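Local atomic coordinates of (R)-specific secondary-alkylsulfatase (Pseudomonas sp., PDB entry 4AXH), a protein that hydrolyses (R)-secondary-alkyl sulfates to (S)-alcohols and sulfate with inversion of configuration, using a pair of zinc ions. Residues A[571-576]-A[604-609]. Numbering follows the deposited sequence.
Sequences TLNWVF and DVTVKL
The indole of W574 lies against V607 with one face: V607 CB sits 4.0 Å from the centroid of the six-membered ring of W574 in a CH-pi contact, and V607 CG2 rides over the ring system. L609 works between two rings. Its CD2 meets the W574 edge, 3.7 Å from CE3, while the same methyl hangs over one face of the F576 ring, offset toward the rim and 4.0 Å from its centroid. L609 CG stands between its own N and carbonyl carbon (chi1 73°), which sets the isobutyl group beside F576. Helix 611-618 packs on this apolar side through L614, and helix 640-646 through L642. The backbones run parallel, 570-576 and 605-609 being neighbours in the five-stranded mixed sheet of the C-terminal, SCP2-like domain, far from the zinc site. The ladder starts with N573 N bonded to V605 O; V607 N bonds to N573 O, V575 N to V607 O with a nearly straight N-H...O angle of 174°, and L609 N to V575 O. On the other face V575 CG1 rests 3.9 Å from T606 CG2, whereas the T606 hydroxyl bonds to D636 and the N573 amide oxygen to N600 N. Just ahead of strand 605-609, D604 OD2 takes two bonds from T571: the backbone N, 2.8 Å away, meets the anti lone pair of OD2, and OG1 comes from above the carboxylate plane at 3.0 Å.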
ATOM      1  N   THR A 571      10.118  29.977  12.477  1.00 91.32           N
ATOM      2  CA  THR A 571       9.452  30.062  11.177  1.00 91.06           C
ATOM      3  C   THR A 571      10.427  30.707  10.216  1.00 95.05           C
ATOM      4  O   THR A 571      11.103  31.667  10.582  1.00 95.63           O
ATOM      5  CB  THR A 571       8.158  30.860  11.260  1.00104.36           C
ATOM      6  OG1 THR A 571       8.443  32.124  11.855  1.00109.06           O
ATOM      7  CG2 THR A 571       7.069  30.137  12.043  1.00104.00           C
ATOM      8  N   LEU A 572      10.525  30.170   9.002  1.00 90.59           N
ATOM      9  CA  LEU A 572      11.472  30.652   8.004  1.00 89.82           C
ATOM     10  C   LEU A 572      10.787  30.852   6.665  1.00 92.27           C
ATOM     11  O   LEU A 572      10.357  29.876   6.051  1.00 93.25           O
ATOM     12  CB  LEU A 572      12.650  29.651   7.835  1.00 90.06           C
ATOM     13  CG  LEU A 572      13.457  29.205   9.086  1.00 95.21           C
ATOM     14  CD1 LEU A 572      12.803  28.000   9.781  1.00 95.54           C
ATOM     15  CD2 LEU A 572      14.879  28.819   8.701  1.00 97.80           C
ATOM     16  N   ASN A 573      10.681  32.108   6.203  1.00 85.99           N
ATOM     17  CA  ASN A 573      10.165  32.409   4.871  1.00 84.09           C
ATOM     18  C   ASN A 573      11.328  32.254   3.900  1.00 84.20           C
ATOM     19  O   ASN A 573      12.472  32.561   4.244  1.00 84.00           O
ATOM     20  CB  ASN A 573       9.604  33.821   4.779  1.00 86.81           C
ATOM     21  CG  ASN A 573       8.206  33.953   5.315  1.00126.95           C
ATOM     22  OD1 ASN A 573       7.457  32.974   5.440  1.00123.80           O
ATOM     23  ND2 ASN A 573       7.809  35.181   5.611  1.00123.94           N
ATOM     24  N   TRP A 574      11.039  31.726   2.712  1.00 77.00           N
ATOM     25  CA  TRP A 574      12.000  31.505   1.639  1.00 74.58           C
ATOM     26  C   TRP A 574      11.403  32.120   0.383  1.00 77.22           C
ATOM     27  O   TRP A 574      10.218  31.898   0.086  1.00 77.82           O
ATOM     28  CB  TRP A 574      12.250  30.001   1.441  1.00 72.30           C
ATOM     29  CG  TRP A 574      13.015  29.346   2.548  1.00 72.26           C
ATOM     30  CD1 TRP A 574      12.542  28.981   3.776  1.00 75.05           C
ATOM     31  CD2 TRP A 574      14.385  28.938   2.509  1.00 71.78           C
ATOM     32  NE1 TRP A 574      13.551  28.418   4.524  1.00 74.44           N
ATOM     33  CE2 TRP A 574      14.686  28.350   3.760  1.00 75.57           C
ATOM     34  CE3 TRP A 574      15.389  28.993   1.525  1.00 72.90           C
ATOM     35  CZ2 TRP A 574      15.951  27.837   4.062  1.00 74.55           C
ATOM     36  CZ3 TRP A 574      16.645  28.495   1.829  1.00 74.25           C
ATOM     37  CH2 TRP A 574      16.919  27.933   3.088  1.00 74.79           C
ATOM     38  N   VAL A 575      12.194  32.945  -0.322  1.00 71.15           N
ATOM     39  CA  VAL A 575      11.738  33.622  -1.535  1.00 69.44           C
ATOM     40  C   VAL A 575      12.708  33.424  -2.654  1.00 73.98           C
ATOM     41  O   VAL A 575      13.891  33.723  -2.515  1.00 73.36           O
ATOM     42  CB  VAL A 575      11.176  35.074  -1.368  1.00 72.18           C
ATOM     43  CG1 VAL A 575      11.250  35.582   0.078  1.00 72.08           C
ATOM     44  CG2 VAL A 575      11.787  36.071  -2.352  1.00 71.49           C
ATOM     45  N   PHE A 576      12.212  32.845  -3.743  1.00 72.30           N
ATOM     46  CA  PHE A 576      12.996  32.508  -4.917  1.00 73.21           C
ATOM     47  C   PHE A 576      12.622  33.418  -6.080  1.00 81.61           C
ATOM     48  O   PHE A 576      11.616  33.195  -6.758  1.00 81.49           O
ATOM     49  CB  PHE A 576      12.811  31.018  -5.261  1.00 74.72           C
ATOM     50  CG  PHE A 576      13.354  30.055  -4.233  1.00 75.47           C
ATOM     51  CD1 PHE A 576      12.567  29.637  -3.163  1.00 77.63           C
ATOM     52  CD2 PHE A 576      14.632  29.530  -4.358  1.00 77.87           C
ATOM     53  CE1 PHE A 576      13.060  28.723  -2.223  1.00 80.47           C
ATOM     54  CE2 PHE A 576      15.123  28.618  -3.419  1.00 79.11           C
ATOM     55  CZ  PHE A 576      14.335  28.221  -2.355  1.00 78.54           C
ATOM     56  N   ASP A 604      10.417  34.611  11.682  1.00101.47           N
ATOM     57  CA  ASP A 604      11.672  34.884  12.384  1.00100.40           C
ATOM     58  C   ASP A 604      12.792  35.308  11.428  1.00102.93           C
ATOM     59  O   ASP A 604      13.576  36.193  11.763  1.00103.59           O
ATOM     60  CB  ASP A 604      12.113  33.667  13.218  1.00102.08           C
ATOM     61  CG  ASP A 604      11.125  33.259  14.296  1.00115.11           C
ATOM     62  OD1 ASP A 604      11.031  33.972  15.318  1.00116.24           O
ATOM     63  OD2 ASP A 604      10.435  32.242  14.110  1.00123.17           O
ATOM     64  N   VAL A 605      12.869  34.665  10.249  1.00 96.88           N
ATOM     65  CA  VAL A 605      13.891  34.914   9.223  1.00 95.23           C
ATOM     66  C   VAL A 605      13.243  34.830   7.840  1.00 96.49           C
ATOM     67  O   VAL A 605      12.245  34.127   7.682  1.00 95.62           O
ATOM     68  CB  VAL A 605      15.072  33.910   9.332  1.00 98.78           C
ATOM     69  CG1 VAL A 605      16.407  34.571   9.074  1.00 98.20           C
ATOM     70  CG2 VAL A 605      15.068  33.160  10.642  1.00 98.70           C
ATOM     71  N   THR A 606      13.801  35.554   6.847  1.00 91.64           N
ATOM     72  CA  THR A 606      13.353  35.566   5.449  1.00 90.54           C
ATOM     73  C   THR A 606      14.582  35.336   4.582  1.00 91.22           C
ATOM     74  O   THR A 606      15.585  36.020   4.750  1.00 90.43           O
ATOM     75  CB  THR A 606      12.506  36.818   5.130  1.00101.35           C
ATOM     76  OG1 THR A 606      11.409  36.880   6.052  1.00105.37           O
ATOM     77  CG2 THR A 606      11.977  36.835   3.687  1.00 97.35           C
ATOM     78  N   VAL A 607      14.544  34.305   3.738  1.00 86.14           N
ATOM     79  CA  VAL A 607      15.688  33.893   2.921  1.00 84.90           C
ATOM     80  C   VAL A 607      15.465  34.134   1.423  1.00 87.77           C
ATOM     81  O   VAL A 607      14.790  33.345   0.758  1.00 87.49           O
ATOM     82  CB  VAL A 607      16.121  32.424   3.223  1.00 87.81           C
ATOM     83  CG1 VAL A 607      17.557  32.174   2.785  1.00 87.18           C
ATOM     84  CG2 VAL A 607      15.941  32.057   4.701  1.00 87.42           C
ATOM     85  N   LYS A 608      16.045  35.226   0.901  1.00 83.63           N
ATOM     86  CA  LYS A 608      15.982  35.582  -0.517  1.00 83.92           C
ATOM     87  C   LYS A 608      17.202  34.981  -1.223  1.00 89.08           C
ATOM     88  O   LYS A 608      18.333  35.241  -0.810  1.00 89.63           O
ATOM     89  CB  LYS A 608      15.956  37.106  -0.720  1.00 86.50           C
ATOM     90  CG  LYS A 608      14.792  37.834  -0.037  1.00101.04           C
ATOM     91  CD  LYS A 608      14.365  39.102  -0.802  1.00109.17           C
ATOM     92  CE  LYS A 608      15.379  40.233  -0.824  1.00108.82           C
ATOM     93  NZ  LYS A 608      15.094  41.209  -1.913  1.00105.16           N
ATOM     94  N   LEU A 609      16.964  34.151  -2.260  1.00 84.73           N
ATOM     95  CA  LEU A 609      17.976  33.443  -3.062  1.00 83.72           C
ATOM     96  C   LEU A 609      17.338  32.959  -4.341  1.00 87.63           C
ATOM     97  O   LEU A 609      16.145  33.179  -4.551  1.00 87.69           O
ATOM     98  CB  LEU A 609      18.566  32.236  -2.279  1.00 83.53           C
ATOM     99  CG  LEU A 609      17.702  30.960  -2.061  1.00 87.62           C
ATOM    100  CD1 LEU A 609      18.511  29.876  -1.398  1.00 89.92           C
ATOM    101  CD2 LEU A 609      16.483  31.220  -1.190  1.00 87.14           C
TER